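Local structure of dual specificity protein phosphatase 12 (Homo sapiens, 4KI9) at residues L31-E36 with V85-H90; L8-A13 with A98-F103; D63-L68 with K154-Q159; L104-Q109 with G143-T148. The protein removes phosphate from phosphotyrosine, phosphoserine and phosphothreonine in proteins, using the catalytic domain that this chain represents. The protein carries 2 engineered substitutions. All blocks are in the same frame, centred on the assembly; numbering follows the deposited sequence.

Interaction 1 of 4, residues L31-E36 with V85-H90; sequences LTVDSE and VLVHSH. Engineered in segment 85-90: Ser89 (natural residue Cys). With PO4 (phosphate ion), chain B.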
loop_
_atom_site.group_PDB
_atom_site.type_symbol
_atom_site.label_atom_id
_atom_site.label_comp_id
_atom_site.label_asym_id
_atom_site.label_seq_id
_atom_site.Cartn_x
_atom_site.Cartn_y
_atom_site.Cartn_z
ATOM N N LEU A 31 -6.752 3.255 -4.519
ATOM C CA LEU A 31 -6.696 2.767 -3.153
ATOM C C LEU A 31 -6.250 3.924 -2.288
ATOM O O LEU A 31 -5.124 4.408 -2.408
ATOM C CB LEU A 31 -5.710 1.604 -3.020
ATOM C CG LEU A 31 -5.781 0.788 -1.713
ATOM C CD1 LEU A 31 -5.054 -0.534 -1.923
ATOM C CD2 LEU A 31 -5.154 1.508 -0.519
ATOM N N THR A 32 -7.150 4.362 -1.421
ATOM C CA THR A 32 -6.855 5.389 -0.432
ATOM C C THR A 32 -6.482 4.729 0.899
ATOM O O THR A 32 -7.259 3.961 1.462
ATOM C CB THR A 32 -8.076 6.300 -0.214
ATOM O OG1 THR A 32 -8.471 6.890 -1.465
ATOM C CG2 THR A 32 -7.775 7.386 0.813
ATOM N N VAL A 33 -5.275 5.007 1.387
ATOM C CA VAL A 33 -4.892 4.566 2.719
ATOM C C VAL A 33 -4.565 5.821 3.528
ATOM O O VAL A 33 -3.509 6.421 3.370
ATOM C CB VAL A 33 -3.733 3.516 2.684
ATOM C CG1 VAL A 33 -2.581 3.978 1.778
ATOM C CG2 VAL A 33 -3.246 3.191 4.092
ATOM N N ASP A 34 -5.510 6.234 4.367
ATOM C CA ASP A 34 -5.479 7.565 4.944
ATOM C C ASP A 34 -6.526 7.602 6.047
ATOM O O ASP A 34 -7.229 6.613 6.270
ATOM C CB ASP A 34 -5.828 8.577 3.853
ATOM C CG ASP A 34 -5.147 9.923 4.049
ATOM O OD1 ASP A 34 -4.826 10.272 5.197
ATOM O OD2 ASP A 34 -4.952 10.639 3.043
ATOM N N SER A 35 -6.632 8.733 6.737
ATOM C CA SER A 35 -7.620 8.878 7.803
ATOM C C SER A 35 -9.022 9.163 7.263
ATOM O O SER A 35 -10.014 8.931 7.952
ATOM C CB SER A 35 -7.193 9.992 8.764
ATOM O OG SER A 35 -6.982 11.204 8.055
ATOM N N GLU A 36 -9.104 9.661 6.029
ATOM C CA GLU A 36 -10.390 10.016 5.427
ATOM C C GLU A 36 -10.358 9.709 3.943
ATOM O O GLU A 36 -9.283 9.644 3.353
ATOM C CB GLU A 36 -10.681 11.507 5.627
ATOM C CG GLU A 36 -9.711 12.406 4.875
ATOM C CD GLU A 36 -10.056 13.880 4.978
ATOM O OE1 GLU A 36 -9.881 14.603 3.972
ATOM O OE2 GLU A 36 -10.489 14.317 6.064
ATOM N N VAL A 85 -3.746 1.885 -11.661
ATOM C CA VAL A 85 -4.049 2.014 -10.240
ATOM C C VAL A 85 -3.260 3.147 -9.572
ATOM O O VAL A 85 -2.060 3.301 -9.801
ATOM C CB VAL A 85 -3.699 0.696 -9.504
ATOM C CG1 VAL A 85 -3.864 0.849 -7.998
ATOM C CG2 VAL A 85 -4.555 -0.427 -10.015
ATOM N N LEU A 86 -3.942 3.936 -8.745
ATOM C CA LEU A 86 -3.276 4.899 -7.869
ATOM C C LEU A 86 -3.422 4.440 -6.425
ATOM O O LEU A 86 -4.528 4.131 -5.978
ATOM C CB LEU A 86 -3.911 6.285 -8.021
ATOM C CG LEU A 86 -3.411 7.332 -7.004
ATOM C CD1 LEU A 86 -1.910 7.619 -7.167
ATOM C CD2 LEU A 86 -4.225 8.624 -7.081
ATOM N N VAL A 87 -2.310 4.375 -5.701
ATOM C CA VAL A 87 -2.350 4.149 -4.253
ATOM C C VAL A 87 -1.895 5.441 -3.612
ATOM O O VAL A 87 -0.785 5.912 -3.886
ATOM C CB VAL A 87 -1.376 3.041 -3.801
ATOM C CG1 VAL A 87 -1.422 2.895 -2.280
ATOM C CG2 VAL A 87 -1.710 1.719 -4.477
ATOM N N HIS A 88 -2.735 6.051 -2.787
ATOM C CA HIS A 88 -2.335 7.325 -2.184
ATOM C C HIS A 88 -2.601 7.411 -0.689
ATOM O O HIS A 88 -3.537 6.793 -0.167
ATOM C CB HIS A 88 -3.011 8.508 -2.889
ATOM C CG HIS A 88 -4.425 8.740 -2.450
ATOM N ND1 HIS A 88 -4.756 9.648 -1.473
ATOM C CD2 HIS A 88 -5.590 8.172 -2.848
ATOM C CE1 HIS A 88 -6.066 9.639 -1.289
ATOM N NE2 HIS A 88 -6.595 8.753 -2.111
ATOM N N SER A 89 -1.758 8.192 -0.014
ATOM C CA SER A 89 -1.950 8.563 1.379
ATOM C C SER A 89 -2.079 10.092 1.455
ATOM O O SER A 89 -2.556 10.715 0.511
ATOM C CB SER A 89 -0.770 8.067 2.216
ATOM O OG SER A 89 0.472 8.343 1.582
ATOM N N HIS A 90 -1.670 10.699 2.565
ATOM C CA HIS A 90 -1.671 12.162 2.637
ATOM C C HIS A 90 -0.377 12.778 2.096
ATOM O O HIS A 90 -0.415 13.681 1.261
ATOM C CB HIS A 90 -1.943 12.672 4.055
ATOM C CG HIS A 90 -2.027 14.167 4.142
ATOM N ND1 HIS A 90 -1.058 14.935 4.749
ATOM C CD2 HIS A 90 -2.956 15.034 3.673
ATOM C CE1 HIS A 90 -1.391 16.212 4.659
ATOM N NE2 HIS A 90 -2.536 16.299 4.011
HETATM P P PO4 B . 1.716 9.393 4.760
HETATM O O1 PO4 B . 0.560 10.361 4.667
HETATM O O2 PO4 B . 1.271 8.129 5.446
HETATM O O3 PO4 B . 2.276 9.101 3.391
HETATM O O4 PO4 B . 2.802 10.004 5.621
#
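Thr32 OG1 and His88 NE2 are hydrogen-bonded at 2.7 Å, their side chains side by side and pointing the same way. With CG of His88 between its backbone N and carbonyl carbon (chi1 80°), the ring's other nitrogen, ND1, can donate to Ser89 O at 3.1 Å; both ring nitrogens are engaged and its rotation is fixed. The backbones run parallel, 31-34 beside 85-88: Leu31 N reaches Leu86 O at 2.8 Å, His88 N reaches Leu31 O at 2.9 Å, and Val33 N donates to His88 O. On the face away from the histidine, Leu31 CB meets Val87 CG2 at 4.3 Å. Past the strand end begins the P-loop of the HCX5R phosphatase signature. Here Ser89 is engineered in place of the cysteine predicted to form the phosphocysteine intermediate; its OG donates to phosphate O3 at 2.7 Å, and His90 N adds a weak bond to O1. Arg95 NE and the amides of Ala91, Val93 and Ser94 complete the grip on the anion. In the sheet, strands 50-55 and 8-11 flank this pair; helix 68-80 packs against Leu31 and Val87, helix 13-17 against Leu86 and His88.

Interaction 2 of 4, residues L8-A13 with A98-F103; sequences LYFGGA and AIITAF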
loop_
_atom_site.group_PDB
_atom_site.type_symbol
_atom_site.label_atom_id
_atom_site.label_comp_id
_atom_site.label_asym_id
_atom_site.label_seq_id
_atom_site.Cartn_x
_atom_site.Cartn_y
_atom_site.Cartn_z
ATOM N N LEU A 8 0.876 1.343 -12.512
ATOM C CA LEU A 8 0.849 1.378 -11.046
ATOM C C LEU A 8 1.541 2.633 -10.499
ATOM O O LEU A 8 2.751 2.822 -10.672
ATOM C CB LEU A 8 1.487 0.105 -10.477
ATOM C CG LEU A 8 1.109 -0.436 -9.089
ATOM C CD1 LEU A 8 2.354 -0.808 -8.303
ATOM C CD2 LEU A 8 0.195 0.477 -8.270
ATOM N N TYR A 9 0.767 3.472 -9.820
ATOM C CA TYR A 9 1.234 4.781 -9.376
ATOM C C TYR A 9 1.015 4.949 -7.878
ATOM O O TYR A 9 0.120 4.326 -7.304
ATOM C CB TYR A 9 0.480 5.893 -10.124
ATOM C CG TYR A 9 0.628 5.879 -11.640
ATOM C CD1 TYR A 9 -0.096 4.987 -12.432
ATOM C CD2 TYR A 9 1.478 6.778 -12.278
ATOM C CE1 TYR A 9 0.035 4.984 -13.819
ATOM C CE2 TYR A 9 1.621 6.780 -13.653
ATOM C CZ TYR A 9 0.901 5.888 -14.419
ATOM O OH TYR A 9 1.049 5.912 -15.785
ATOM N N PHE A 10 1.835 5.783 -7.240
ATOM C CA PHE A 10 1.574 6.172 -5.863
ATOM C C PHE A 10 1.865 7.655 -5.654
ATOM O O PHE A 10 2.620 8.261 -6.414
ATOM C CB PHE A 10 2.333 5.293 -4.857
ATOM C CG PHE A 10 3.769 5.701 -4.633
ATOM C CD1 PHE A 10 4.768 5.260 -5.483
ATOM C CD2 PHE A 10 4.122 6.496 -3.551
ATOM C CE1 PHE A 10 6.095 5.623 -5.274
ATOM C CE2 PHE A 10 5.451 6.867 -3.338
ATOM C CZ PHE A 10 6.434 6.427 -4.199
ATOM N N GLY A 11 1.245 8.244 -4.638
ATOM C CA GLY A 11 1.419 9.665 -4.384
ATOM C C GLY A 11 0.709 10.095 -3.120
ATOM O O GLY A 11 0.247 9.257 -2.348
ATOM N N GLY A 12 0.632 11.404 -2.902
ATOM C CA GLY A 12 -0.015 11.946 -1.724
ATOM C C GLY A 12 -1.359 12.567 -2.041
ATOM O O GLY A 12 -1.957 12.273 -3.072
ATOM N N ALA A 13 -1.833 13.432 -1.149
ATOM C CA ALA A 13 -3.120 14.098 -1.318
ATOM C C ALA A 13 -3.195 14.897 -2.618
ATOM O O ALA A 13 -4.274 15.059 -3.187
ATOM C CB ALA A 13 -3.409 15.001 -0.122
ATOM N N ALA A 98 4.140 1.868 2.195
ATOM C CA ALA A 98 4.008 0.527 2.773
ATOM C C ALA A 98 3.125 -0.399 1.915
ATOM O O ALA A 98 3.460 -1.570 1.679
ATOM C CB ALA A 98 3.468 0.615 4.197
ATOM N N ILE A 99 2.003 0.127 1.438
ATOM C CA ILE A 99 1.095 -0.679 0.618
ATOM C C ILE A 99 1.759 -1.094 -0.690
ATOM O O ILE A 99 1.675 -2.251 -1.101
ATOM C CB ILE A 99 -0.225 0.073 0.308
ATOM C CG1 ILE A 99 -1.023 0.310 1.591
ATOM C CG2 ILE A 99 -1.079 -0.694 -0.700
ATOM C CD1 ILE A 99 -1.321 -0.954 2.393
ATOM N N ILE A 100 2.400 -0.147 -1.363
ATOM C CA ILE A 100 3.098 -0.470 -2.610
ATOM C C ILE A 100 4.165 -1.533 -2.372
ATOM O O ILE A 100 4.278 -2.501 -3.131
ATOM C CB ILE A 100 3.759 0.781 -3.221
ATOM C CG1 ILE A 100 2.686 1.763 -3.674
ATOM C CG2 ILE A 100 4.640 0.396 -4.410
ATOM C CD1 ILE A 100 1.838 1.220 -4.818
ATOM N N THR A 101 4.940 -1.349 -1.304
ATOM C CA THR A 101 5.994 -2.297 -0.966
ATOM C C THR A 101 5.405 -3.692 -0.759
ATOM O O THR A 101 5.936 -4.680 -1.278
ATOM C CB THR A 101 6.800 -1.849 0.265
ATOM O OG1 THR A 101 7.317 -0.527 0.041
ATOM C CG2 THR A 101 7.983 -2.809 0.526
ATOM N N ALA A 102 4.283 -3.767 -0.041
ATOM C CA ALA A 102 3.647 -5.053 0.205
ATOM C C ALA A 102 3.231 -5.699 -1.115
ATOM O O ALA A 102 3.376 -6.911 -1.311
ATOM C CB ALA A 102 2.444 -4.892 1.132
ATOM N N PHE A 103 2.720 -4.890 -2.025
ATOM C CA PHE A 103 2.310 -5.407 -3.332
ATOM C C PHE A 103 3.497 -5.961 -4.120
ATOM O O PHE A 103 3.426 -7.035 -4.717
ATOM C CB PHE A 103 1.654 -4.294 -4.138
ATOM C CG PHE A 103 1.329 -4.692 -5.548
ATOM C CD1 PHE A 103 0.142 -5.367 -5.832
ATOM C CD2 PHE A 103 2.207 -4.401 -6.583
ATOM C CE1 PHE A 103 -0.159 -5.733 -7.131
ATOM C CE2 PHE A 103 1.921 -4.773 -7.870
ATOM C CZ PHE A 103 0.732 -5.437 -8.150
#
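Leu8 and Ile100 meet tip to tip, CD2 against CD1 at 3.9 Å, the first of three apolar contacts between strand 8-11 and residues 98-103 of helix 95-108. In the second aliphatic contact the CG1 branch of Ile100 lies 3.7 Å from Phe10 CB, the two side chains crossing at about a right angle. Being anti to the carbonyl carbon (chi1 -67°), CG1 comes up to Phe10, and the turn at chi2 carries CD1 on to Leu8, so that one isoleucine spans the alternate strand residues that face the helix. This is the sheet-and-helix layering of the phosphatase fold: the helix that leaves the P-loop packs on the sheet, its segment axis 9.8 Å from that of the strand and running at 155° to it. The aromatic contact is made by Phe103, which slides past Leu8 in the opposite direction, its CD2 lying 4.0 Å from Leu8 CD1. All four side chains are buried. Around them, Val4 of strand 2-5 and Leu119 of helix 112-122 each touch both Phe10 and Ile100, and Ile75 of helix 68-80 packs on Phe103. Phe10 lies close to Gly92, a substrate-binding residue of the P-loop.

Interaction 3 of 4, residues D63-L68 with K154-Q159; sequences DLLSHL and KQYRLQ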
loop_
_atom_site.group_PDB
_atom_site.type_symbol
_atom_site.label_atom_id
_atom_site.label_comp_id
_atom_site.label_asym_id
_atom_site.label_seq_id
_atom_site.Cartn_x
_atom_site.Cartn_y
_atom_site.Cartn_z
ATOM N N ASP A 63 -2.244 -0.748 12.783
ATOM C CA ASP A 63 -2.166 -2.083 12.209
ATOM C C ASP A 63 -2.516 -2.043 10.728
ATOM O O ASP A 63 -3.690 -2.124 10.357
ATOM C CB ASP A 63 -3.100 -3.044 12.954
ATOM C CG ASP A 63 -3.096 -4.447 12.360
ATOM O OD1 ASP A 63 -2.238 -4.752 11.509
ATOM O OD2 ASP A 63 -3.944 -5.270 12.764
ATOM N N LEU A 64 -1.496 -1.913 9.884
ATOM C CA LEU A 64 -1.669 -2.054 8.446
ATOM C C LEU A 64 -1.599 -3.519 8.040
ATOM O O LEU A 64 -2.241 -3.947 7.065
ATOM C CB LEU A 64 -0.580 -1.290 7.700
ATOM C CG LEU A 64 -0.846 0.118 7.176
ATOM C CD1 LEU A 64 0.187 0.415 6.121
ATOM C CD2 LEU A 64 -2.247 0.260 6.608
ATOM N N LEU A 65 -0.802 -4.285 8.779
ATOM C CA LEU A 65 -0.539 -5.697 8.458
ATOM C C LEU A 65 -1.805 -6.497 8.157
ATOM O O LEU A 65 -1.847 -7.255 7.190
ATOM C CB LEU A 65 0.248 -6.369 9.596
ATOM C CG LEU A 65 0.551 -7.868 9.451
ATOM C CD1 LEU A 65 1.302 -8.156 8.149
ATOM C CD2 LEU A 65 1.399 -8.348 10.638
ATOM N N SER A 66 -2.834 -6.317 8.984
ATOM C CA SER A 66 -4.071 -7.076 8.871
ATOM C C SER A 66 -4.831 -6.768 7.579
ATOM O O SER A 66 -5.636 -7.576 7.131
ATOM C CB SER A 66 -4.966 -6.812 10.090
ATOM O OG SER A 66 -4.343 -7.295 11.281
ATOM N N HIS A 67 -4.556 -5.607 6.983
ATOM C CA HIS A 67 -5.228 -5.174 5.745
ATOM C C HIS A 67 -4.445 -5.417 4.453
ATOM O O HIS A 67 -4.945 -5.124 3.358
ATOM C CB HIS A 67 -5.573 -3.683 5.836
ATOM C CG HIS A 67 -6.415 -3.345 7.016
ATOM N ND1 HIS A 67 -5.876 -3.034 8.246
ATOM C CD2 HIS A 67 -7.758 -3.327 7.179
ATOM C CE1 HIS A 67 -6.853 -2.799 9.103
ATOM N NE2 HIS A 67 -8.005 -2.971 8.483
ATOM N N LEU A 68 -3.230 -5.949 4.567
ATOM C CA LEU A 68 -2.336 -6.036 3.418
ATOM C C LEU A 68 -2.815 -6.977 2.313
ATOM O O LEU A 68 -2.678 -6.654 1.143
ATOM C CB LEU A 68 -0.894 -6.405 3.837
ATOM C CG LEU A 68 -0.127 -5.363 4.654
ATOM C CD1 LEU A 68 1.289 -5.883 5.046
ATOM C CD2 LEU A 68 -0.064 -4.024 3.906
ATOM N N LYS A 154 -0.681 -14.148 15.709
ATOM C CA LYS A 154 -1.320 -14.103 17.019
ATOM C C LYS A 154 -0.496 -13.269 17.992
ATOM O O LYS A 154 -1.046 -12.443 18.712
ATOM C CB LYS A 154 -1.572 -15.511 17.558
ATOM C CG LYS A 154 -2.635 -16.269 16.769
ATOM C CD LYS A 154 -2.647 -17.743 17.108
ATOM C CE LYS A 154 -3.692 -18.466 16.273
ATOM N NZ LYS A 154 -3.554 -19.948 16.367
ATOM N N GLN A 155 0.823 -13.470 18.002
ATOM C CA GLN A 155 1.677 -12.705 18.912
ATOM C C GLN A 155 1.609 -11.213 18.585
ATOM O O GLN A 155 1.550 -10.372 19.475
ATOM C CB GLN A 155 3.128 -13.198 18.858
ATOM C CG GLN A 155 4.022 -12.524 19.869
ATOM C CD GLN A 155 3.690 -12.928 21.298
ATOM O OE1 GLN A 155 3.033 -13.945 21.531
ATOM N NE2 GLN A 155 4.140 -12.126 22.263
ATOM N N TYR A 156 1.611 -10.893 17.297
ATOM C CA TYR A 156 1.510 -9.515 16.840
ATOM C C TYR A 156 0.217 -8.829 17.305
ATOM O O TYR A 156 0.237 -7.661 17.706
ATOM C CB TYR A 156 1.578 -9.497 15.311
ATOM C CG TYR A 156 1.174 -8.199 14.653
ATOM C CD1 TYR A 156 -0.094 -8.043 14.083
ATOM C CD2 TYR A 156 2.069 -7.146 14.551
ATOM C CE1 TYR A 156 -0.460 -6.851 13.456
ATOM C CE2 TYR A 156 1.714 -5.954 13.921
ATOM C CZ TYR A 156 0.451 -5.820 13.373
ATOM O OH TYR A 156 0.104 -4.644 12.746
ATOM N N ARG A 157 -0.902 -9.544 17.234
ATOM C CA ARG A 157 -2.186 -8.983 17.663
ATOM C C ARG A 157 -2.283 -8.845 19.194
ATOM O O ARG A 157 -2.872 -7.900 19.708
ATOM C CB ARG A 157 -3.358 -9.797 17.100
ATOM C CG ARG A 157 -3.572 -9.664 15.570
ATOM C CD ARG A 157 -3.917 -8.247 15.118
ATOM N NE ARG A 157 -4.894 -7.628 16.011
ATOM C CZ ARG A 157 -5.004 -6.319 16.224
ATOM N NH1 ARG A 157 -4.214 -5.460 15.585
ATOM N NH2 ARG A 157 -5.905 -5.867 17.091
ATOM N N LEU A 158 -1.701 -9.782 19.927
ATOM C CA LEU A 158 -1.628 -9.638 21.378
ATOM C C LEU A 158 -0.837 -8.382 21.732
ATOM O O LEU A 158 -1.213 -7.637 22.639
ATOM C CB LEU A 158 -0.980 -10.865 22.036
ATOM C CG LEU A 158 -1.713 -12.202 21.949
ATOM C CD1 LEU A 158 -0.881 -13.295 22.584
ATOM C CD2 LEU A 158 -3.067 -12.081 22.653
ATOM N N GLN A 159 0.262 -8.146 21.020
ATOM C CA GLN A 159 1.086 -6.968 21.291
ATOM C C GLN A 159 0.340 -5.688 20.944
ATOM O O GLN A 159 0.429 -4.694 21.659
ATOM C CB GLN A 159 2.420 -7.050 20.535
ATOM C CG GLN A 159 3.274 -8.227 21.013
ATOM C CD GLN A 159 4.641 -8.298 20.356
ATOM O OE1 GLN A 159 5.328 -9.316 20.445
ATOM N NE2 GLN A 159 5.045 -7.214 19.700
#
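Tyr156 turns its hydroxyl onto Asp63, OH donating to OD1 at 2.7 Å, with the ring and carboxylate planes 72° apart. The hydroxyl stands well above the carboxylate plane, 62° out of it, while Ser66 N reaches the same oxygen from the opposite face at 3.0 Å. That bond from backbone N to side-chain oxygen makes an Asx motif, which holds residues 64-66 in a helical bend just ahead of helix 68-80. The other oxygen, OD2, takes Ser66 OG on its syn side at 2.5 Å and forms a salt bridge with Arg157 NH1 at 2.8 Å; here the flat groups are nearly parallel, 14° apart, although the side chains cross at about a right angle. Arg157 gets there by bending at chi2 and chi3, which swings its guanidinium back to the aspartate. With an alanine in place of Asp63, the Tyr156 hydroxyl and the Arg157 guanidinium would probably lose their shared anchor, and the bend its Asx bond. Leu65 slides past the tyrosine in the opposite direction and lays CD2 over the centre of one ring face, a CH-pi contact 3.7 Å from the centroid. Gln135 and Leu138 of helix 130-141 also touch Tyr156, and Tyr153 OH bonds to Ser66 OG.

Interaction 4 of 4, residues L104-Q109 with G143-T148; sequences LMKTDQ and GYEVDT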
loop_
_atom_site.group_PDB
_atom_site.type_symbol
_atom_site.label_atom_id
_atom_site.label_comp_id
_atom_site.label_asym_id
_atom_site.label_seq_id
_atom_site.Cartn_x
_atom_site.Cartn_y
_atom_site.Cartn_z
ATOM N N LEU A 104 4.586 -5.207 -4.133
ATOM C CA LEU A 104 5.807 -5.649 -4.788
ATOM C C LEU A 104 6.312 -6.923 -4.131
ATOM O O LEU A 104 6.676 -7.862 -4.817
ATOM C CB LEU A 104 6.878 -4.559 -4.735
ATOM C CG LEU A 104 6.602 -3.307 -5.562
ATOM C CD1 LEU A 104 7.753 -2.309 -5.444
ATOM C CD2 LEU A 104 6.339 -3.678 -7.041
ATOM N N MET A 105 6.305 -6.961 -2.801
ATOM C CA MET A 105 6.715 -8.154 -2.068
ATOM C C MET A 105 5.908 -9.393 -2.465
ATOM O O MET A 105 6.471 -10.437 -2.790
ATOM C CB MET A 105 6.590 -7.927 -0.551
ATOM C CG MET A 105 7.609 -6.946 0.032
ATOM S SD MET A 105 7.258 -6.528 1.744
ATOM C CE MET A 105 7.443 -8.130 2.525
ATOM N N LYS A 106 4.588 -9.289 -2.421
ATOM C CA LYS A 106 3.745 -10.457 -2.659
ATOM C C LYS A 106 3.743 -10.905 -4.117
ATOM O O LYS A 106 3.883 -12.097 -4.394
ATOM C CB LYS A 106 2.319 -10.217 -2.149
ATOM C CG LYS A 106 1.458 -11.468 -2.166
ATOM C CD LYS A 106 0.104 -11.253 -1.498
ATOM C CE LYS A 106 -0.571 -12.597 -1.257
ATOM N NZ LYS A 106 -1.747 -12.508 -0.353
ATOM N N THR A 107 3.602 -9.968 -5.053
ATOM C CA THR A 107 3.563 -10.340 -6.472
ATOM C C THR A 107 4.885 -10.943 -6.955
ATOM O O THR A 107 4.897 -11.960 -7.651
ATOM C CB THR A 107 3.152 -9.175 -7.397
ATOM O OG1 THR A 107 4.000 -8.041 -7.173
ATOM C CG2 THR A 107 1.704 -8.781 -7.152
ATOM N N ASP A 108 5.993 -10.327 -6.560
ATOM C CA ASP A 108 7.307 -10.780 -6.984
ATOM C C ASP A 108 7.954 -11.787 -6.029
ATOM O O ASP A 108 9.046 -12.292 -6.316
ATOM C CB ASP A 108 8.253 -9.586 -7.147
ATOM C CG ASP A 108 7.809 -8.627 -8.225
ATOM O OD1 ASP A 108 8.316 -7.487 -8.245
ATOM O OD2 ASP A 108 6.949 -8.999 -9.045
ATOM N N GLN A 109 7.298 -12.076 -4.907
ATOM C CA GLN A 109 7.884 -12.923 -3.870
ATOM C C GLN A 109 9.258 -12.378 -3.514
ATOM O O GLN A 109 10.255 -13.096 -3.578
ATOM C CB GLN A 109 8.001 -14.377 -4.339
ATOM C CG GLN A 109 6.707 -14.960 -4.871
ATOM C CD GLN A 109 6.155 -16.059 -3.991
ATOM O OE1 GLN A 109 6.099 -15.926 -2.769
ATOM N NE2 GLN A 109 5.736 -17.153 -4.610
ATOM N N GLY A 143 5.190 -15.635 4.835
ATOM C CA GLY A 143 5.097 -16.157 3.485
ATOM C C GLY A 143 4.375 -15.217 2.544
ATOM O O GLY A 143 3.754 -15.656 1.573
ATOM N N TYR A 144 4.481 -13.918 2.820
ATOM C CA TYR A 144 3.806 -12.872 2.042
ATOM C C TYR A 144 2.305 -13.075 2.067
ATOM O O TYR A 144 1.637 -13.012 1.039
ATOM C CB TYR A 144 4.327 -12.818 0.597
ATOM C CG TYR A 144 5.828 -12.744 0.508
ATOM C CD1 TYR A 144 6.500 -11.591 0.867
ATOM C CD2 TYR A 144 6.582 -13.835 0.071
ATOM C CE1 TYR A 144 7.890 -11.524 0.796
ATOM C CE2 TYR A 144 7.961 -13.779 0.004
ATOM C CZ TYR A 144 8.611 -12.621 0.363
ATOM O OH TYR A 144 9.984 -12.550 0.295
ATOM N N GLU A 145 1.788 -13.324 3.261
ATOM C CA GLU A 145 0.368 -13.560 3.488
ATOM C C GLU A 145 0.041 -13.052 4.878
ATOM O O GLU A 145 0.934 -12.960 5.715
ATOM C CB GLU A 145 0.088 -15.053 3.475
ATOM C CG GLU A 145 -0.703 -15.524 2.288
ATOM C CD GLU A 145 -1.115 -16.974 2.433
ATOM O OE1 GLU A 145 -0.766 -17.575 3.476
ATOM O OE2 GLU A 145 -1.783 -17.501 1.515
ATOM N N VAL A 146 -1.225 -12.721 5.131
ATOM C CA VAL A 146 -1.673 -12.456 6.491
ATOM C C VAL A 146 -2.292 -13.757 6.980
ATOM O O VAL A 146 -3.479 -14.000 6.785
ATOM C CB VAL A 146 -2.740 -11.336 6.567
ATOM C CG1 VAL A 146 -3.098 -11.045 8.015
ATOM C CG2 VAL A 146 -2.266 -10.056 5.858
ATOM N N ASP A 147 -1.476 -14.611 7.586
ATOM C CA ASP A 147 -1.940 -15.911 8.059
ATOM C C ASP A 147 -2.455 -15.790 9.494
ATOM O O ASP A 147 -1.671 -15.794 10.443
ATOM C CB ASP A 147 -0.782 -16.912 7.953
ATOM C CG ASP A 147 -1.126 -18.299 8.480
ATOM O OD1 ASP A 147 -0.226 -19.162 8.431
ATOM O OD2 ASP A 147 -2.265 -18.536 8.941
ATOM N N THR A 148 -3.771 -15.698 9.665
ATOM C CA THR A 148 -4.324 -15.399 10.985
ATOM C C THR A 148 -4.202 -16.567 11.954
ATOM O O THR A 148 -4.477 -16.424 13.139
ATOM C CB THR A 148 -5.795 -14.983 10.918
ATOM O OG1 THR A 148 -6.560 -16.056 10.359
ATOM C CG2 THR A 148 -5.965 -13.728 10.073
#
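Tyr144 lays its ring against the last turn of helix 95-108, and the two segments meet without a hydrogen bond between them. Apolar touching comes first: Met105 crosses the tyrosine at about a right angle, and its chain, bent at chi3 (63°), brings CE to the ring edge, 3.8 Å from CE1. Polar atoms also lie against the ring. Met105 O sits over one face, offset toward the rim, and Gln109 OE1 is 3.6 Å from Tyr144 CD2, its amide plane turned 75° from the ring. A glycine in place of Tyr144 is likely to leave a gap beside Met105 and free the Gln109 side chain to turn. The third kind sets the methylenes of Lys106 against a backbone carbonyl: the extended chain runs past Tyr144 O, its CE 3.2 Å away, and its ammonium group goes on to a salt bridge with Asp69. Glu145 OE2 stays 5.3 Å from Lys106 NZ, so any attraction there acts at a distance. Gly143, with positive phi, closes helix 130-141 in a Schellman motif, and the chain from it crosses the end of helix 95-108 on its way to helix 151-160, while helix 112-122 packs on Met105.

Interactions 1 and 2 are buried, interaction 3 is partly buried and interaction 4 lies at the surface. The first two share the sheet: strands 84-88 and 8-11 are neighbours, joined by Val85 O and Tyr9 N at 2.8 Å. Yet interaction 1 is rich in hydrogen bonds and ends at the phosphate site, whereas interaction 2 is wholly apolar. Helix 95-108 carries interaction 2 in its middle and interaction 4 at its end. Interaction 3 relies on a charged, multiply bonded aspartate, and interaction 4 on an aromatic ring without hydrogen bonds. Leu64 and Leu68 of residues 63-68 pack on Ala98, Ile99 and Ala102, tying interaction 3 to the core helix.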